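Gamma-glutamyltranspeptidase (Streptomyces lincolnensis, PDB 6J3A) is an LmbA-like gamma-glutamyltranspeptidase homologue of the Ntn-hydrolase superfamily that probably cleaves or transfers gamma-glutamyl-type amide groups. Local coordinates at residues E317-L331 and R353-S365. Numbering follows the deposited sequence.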
# COMPACT_ATOMS: atom_id res chain seq x y z
N GLU A 317 5.81 35.78 7.40
CA GLU A 317 6.89 36.27 8.25
C GLU A 317 6.57 37.60 8.94
O GLU A 317 6.84 37.78 10.13
CB GLU A 317 8.17 36.45 7.43
CG GLU A 317 9.41 36.75 8.28
CD GLU A 317 9.62 35.71 9.37
OE1 GLU A 317 9.60 34.51 9.05
OE2 GLU A 317 9.76 36.10 10.54
N ALA A 318 6.04 38.53 8.16
CA ALA A 318 5.67 39.86 8.65
C ALA A 318 4.49 39.85 9.62
O ALA A 318 4.52 40.58 10.61
CB ALA A 318 5.35 40.77 7.47
N TRP A 319 3.47 39.06 9.33
CA TRP A 319 2.17 39.19 10.00
C TRP A 319 1.76 38.04 10.91
O TRP A 319 0.96 38.26 11.82
CB TRP A 319 1.08 39.48 8.95
CG TRP A 319 1.38 40.73 8.16
CD1 TRP A 319 1.73 40.82 6.85
CD2 TRP A 319 1.42 42.05 8.68
NE1 TRP A 319 1.96 42.12 6.50
CE2 TRP A 319 1.78 42.90 7.61
CE3 TRP A 319 1.18 42.61 9.94
CZ2 TRP A 319 1.91 44.29 7.77
CZ3 TRP A 319 1.30 43.98 10.11
CH2 TRP A 319 1.66 44.81 9.02
N TYR A 320 2.30 36.83 10.71
CA TYR A 320 1.78 35.65 11.43
C TYR A 320 2.44 35.49 12.78
O TYR A 320 3.59 35.88 12.99
CB TYR A 320 1.94 34.35 10.65
CG TYR A 320 1.11 34.19 9.39
CD1 TYR A 320 0.70 35.30 8.63
CD2 TYR A 320 0.78 32.92 8.92
CE1 TYR A 320 -0.02 35.13 7.46
CE2 TYR A 320 0.06 32.75 7.75
CZ TYR A 320 -0.33 33.86 7.02
OH TYR A 320 -1.05 33.70 5.85
N GLY A 321 1.70 34.86 13.68
CA GLY A 321 2.16 34.64 15.04
C GLY A 321 1.00 34.61 16.01
O GLY A 321 -0.17 34.64 15.60
N ASP A 322 1.33 34.52 17.29
CA ASP A 322 0.33 34.54 18.37
C ASP A 322 0.59 35.61 19.44
O ASP A 322 -0.11 35.64 20.45
CB ASP A 322 0.27 33.16 19.04
CG ASP A 322 -1.02 32.93 19.80
OD1 ASP A 322 -2.11 33.34 19.32
OD2 ASP A 322 -0.95 32.31 20.89
N ALA A 323 1.55 36.51 19.20
CA ALA A 323 1.84 37.62 20.13
C ALA A 323 1.11 38.92 19.78
O ALA A 323 1.35 39.96 20.41
CB ALA A 323 3.34 37.87 20.22
N ALA A 324 0.23 38.86 18.78
CA ALA A 324 -0.51 40.01 18.28
C ALA A 324 -1.70 39.56 17.46
O ALA A 324 -1.82 38.39 17.11
CB ALA A 324 0.40 40.90 17.44
N GLU A 325 -2.58 40.51 17.15
CA GLU A 325 -3.69 40.26 16.22
C GLU A 325 -3.12 40.14 14.80
O GLU A 325 -2.14 40.79 14.45
CB GLU A 325 -4.73 41.39 16.31
N VAL A 326 -3.72 39.26 14.00
CA VAL A 326 -3.30 39.09 12.60
C VAL A 326 -4.41 39.58 11.67
O VAL A 326 -5.58 39.23 11.88
CB VAL A 326 -2.93 37.62 12.28
CG1 VAL A 326 -2.30 37.52 10.89
CG2 VAL A 326 -1.97 37.07 13.33
N PRO A 327 -4.07 40.38 10.65
CA PRO A 327 -5.09 40.92 9.79
C PRO A 327 -5.35 39.93 8.65
O PRO A 327 -5.02 40.19 7.49
CB PRO A 327 -4.47 42.23 9.31
CG PRO A 327 -3.03 41.90 9.18
CD PRO A 327 -2.73 40.85 10.22
N LEU A 328 -5.97 38.81 9.00
CA LEU A 328 -6.18 37.71 8.07
C LEU A 328 -7.21 38.03 6.99
O LEU A 328 -6.96 37.82 5.80
CB LEU A 328 -6.59 36.46 8.85
CG LEU A 328 -6.67 35.15 8.07
CD1 LEU A 328 -5.32 34.75 7.51
CD2 LEU A 328 -7.23 34.06 8.98
N ASP A 329 -8.37 38.53 7.41
CA ASP A 329 -9.46 38.94 6.50
C ASP A 329 -8.94 39.83 5.38
O ASP A 329 -9.26 39.61 4.22
CB ASP A 329 -10.54 39.72 7.25
CG ASP A 329 -11.20 38.91 8.35
OD1 ASP A 329 -11.18 37.66 8.29
OD2 ASP A 329 -11.73 39.54 9.28
N GLU A 330 -8.14 40.82 5.75
CA GLU A 330 -7.54 41.75 4.80
C GLU A 330 -6.52 41.08 3.87
O GLU A 330 -6.50 41.35 2.67
CB GLU A 330 -6.94 42.95 5.54
CG GLU A 330 -8.03 43.87 6.11
CD GLU A 330 -7.58 44.74 7.27
OE1 GLU A 330 -8.07 44.53 8.39
OE2 GLU A 330 -6.74 45.63 7.06
N LEU A 331 -5.71 40.19 4.43
CA LEU A 331 -4.73 39.40 3.67
C LEU A 331 -5.36 38.45 2.64
O LEU A 331 -4.74 38.15 1.61
CB LEU A 331 -3.85 38.62 4.65
CG LEU A 331 -2.86 39.49 5.43
CD1 LEU A 331 -2.39 38.77 6.69
CD2 LEU A 331 -1.66 39.90 4.59
N ARG A 353 9.18 40.44 0.15
CA ARG A 353 8.29 41.59 -0.11
C ARG A 353 6.94 41.45 0.59
O ARG A 353 5.95 41.10 -0.06
CB ARG A 353 8.06 41.73 -1.62
CG ARG A 353 9.31 42.05 -2.42
CD ARG A 353 9.38 41.24 -3.70
NE ARG A 353 8.71 41.89 -4.83
CZ ARG A 353 8.05 41.28 -5.81
NH1 ARG A 353 7.88 39.96 -5.85
NH2 ARG A 353 7.51 42.01 -6.78
N PRO A 354 6.89 41.73 1.90
CA PRO A 354 5.60 41.66 2.59
C PRO A 354 4.75 42.86 2.23
O PRO A 354 5.27 43.93 1.94
CB PRO A 354 5.98 41.71 4.08
CG PRO A 354 7.33 42.32 4.13
CD PRO A 354 7.93 42.34 2.74
N GLY A 355 3.44 42.66 2.25
CA GLY A 355 2.51 43.71 1.89
C GLY A 355 2.00 44.47 3.09
O GLY A 355 2.44 44.25 4.23
N SER A 356 1.04 45.35 2.80
CA SER A 356 0.48 46.30 3.74
C SER A 356 -1.05 46.15 3.92
O SER A 356 -1.81 47.06 3.54
CB SER A 356 0.85 47.72 3.30
OG SER A 356 2.14 48.06 3.77
N PRO A 357 -1.50 45.03 4.52
CA PRO A 357 -2.93 44.85 4.82
C PRO A 357 -3.52 46.02 5.61
O PRO A 357 -3.08 46.29 6.73
CB PRO A 357 -2.97 43.57 5.67
CG PRO A 357 -1.58 43.38 6.16
CD PRO A 357 -0.70 43.91 5.06
N GLY A 358 -4.50 46.70 5.01
CA GLY A 358 -5.19 47.82 5.65
C GLY A 358 -4.35 49.06 5.85
O GLY A 358 -4.63 49.87 6.74
N GLY A 359 -3.32 49.21 5.02
CA GLY A 359 -2.34 50.28 5.17
C GLY A 359 -1.27 50.08 6.24
O GLY A 359 -0.37 50.92 6.36
N ARG A 360 -1.34 48.99 7.01
CA ARG A 360 -0.38 48.74 8.10
C ARG A 360 1.03 48.53 7.54
O ARG A 360 1.20 47.90 6.50
CB ARG A 360 -0.80 47.53 8.94
CG ARG A 360 -1.96 47.80 9.88
CD ARG A 360 -2.17 46.64 10.87
NE ARG A 360 -3.60 46.42 11.14
CZ ARG A 360 -4.49 45.97 10.25
NH1 ARG A 360 -5.76 45.82 10.61
NH2 ARG A 360 -4.13 45.67 9.00
N THR A 361 2.02 49.11 8.23
CA THR A 361 3.42 49.00 7.82
C THR A 361 3.97 47.70 8.39
O THR A 361 3.78 47.40 9.58
CB THR A 361 4.28 50.16 8.35
OG1 THR A 361 3.63 51.41 8.09
CG2 THR A 361 5.67 50.16 7.67
N ALA A 362 4.65 46.94 7.53
CA ALA A 362 5.22 45.66 7.89
C ALA A 362 6.48 45.85 8.74
O ALA A 362 7.41 46.55 8.32
CB ALA A 362 5.55 44.88 6.63
N ARG A 363 6.49 45.24 9.92
CA ARG A 363 7.67 45.23 10.78
C ARG A 363 8.25 43.83 10.87
O ARG A 363 7.59 42.88 11.29
CB ARG A 363 7.40 45.78 12.18
CG ARG A 363 8.58 46.60 12.71
CD ARG A 363 8.92 46.35 14.17
NE ARG A 363 7.97 47.00 15.07
CZ ARG A 363 8.13 47.13 16.39
NH1 ARG A 363 7.19 47.74 17.10
NH2 ARG A 363 9.23 46.66 17.00
N LEU A 364 9.51 43.73 10.47
CA LEU A 364 10.20 42.46 10.31
C LEU A 364 11.22 42.29 11.42
O LEU A 364 11.71 43.27 12.00
CB LEU A 364 10.91 42.44 8.94
CG LEU A 364 10.05 42.24 7.69
CD1 LEU A 364 10.86 42.57 6.43
CD2 LEU A 364 9.52 40.82 7.62
N SER A 365 11.54 41.04 11.71
CA SER A 365 12.66 40.72 12.61
C SER A 365 13.98 41.20 12.02
O SER A 365 14.17 41.21 10.80
CB SER A 365 12.74 39.21 12.90
OG SER A 365 14.07 38.73 12.90
O HOH W 1 7.36 40.01 11.97
O HOH W 2 10.36 39.11 10.44
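The indole of Trp-319 lies against segment 353-365, its N-H edge at Gly-355 and one face under Pro-357. NE1 donates to the carbonyl O of Gly-355 at 3.1 Å; the oxygen sits in the ring plane, although the N-H meets it from above the carbonyl plane, and the bond is bent (146°). The compact, conformationally restricted ring of Pro-357 turns a C-H of CG onto the indole face, 3.9 Å from the centroid of the five-membered ring, a CH-pi contact. Ala-318 CB lies over the opposite face, toward its rim. With CG anti to its carbonyl carbon (chi1 -58°), Trp-319 swings its six-membered ring out to Arg-360 CB and the backbone of Thr-361 and Ala-362. Pro-357 is also wedged against Pro-327, CG to CG 3.7 Å, and against Leu-331 CD2. In this gamma-glutamyltranspeptidase-type Ntn-hydrolase chain, the contact is centred about 23 Å from the centre of the chain, where an irregular loop packs across the end of helix 299-319 and the start of helix 328-331, with Pro-327 at its N-cap position. At the exposed end of the contact, the Arg-360 guanidinium lays a face over Pro-327 CB and forms a salt bridge with Glu-330, NH2 to OE2 3.3 Å. The carboxylate and guanidinium planes are 36° apart, and OE2 is met from above its plane; Arg-360 NH1 to Glu-330 OE1, at 3.5 Å, is weak. Small Ala-318 lets Pro-354 come close, CB of Ala-318 to CB of Pro-354 3.6 Å. One water bridges the carbonyls of Glu-317 and Arg-363, while another joins Glu-317 OE2 to Ser-365 N; Glu-317 OE1 forms a salt bridge with Arg-480, and OE2 accepts from Trp-464 NE1.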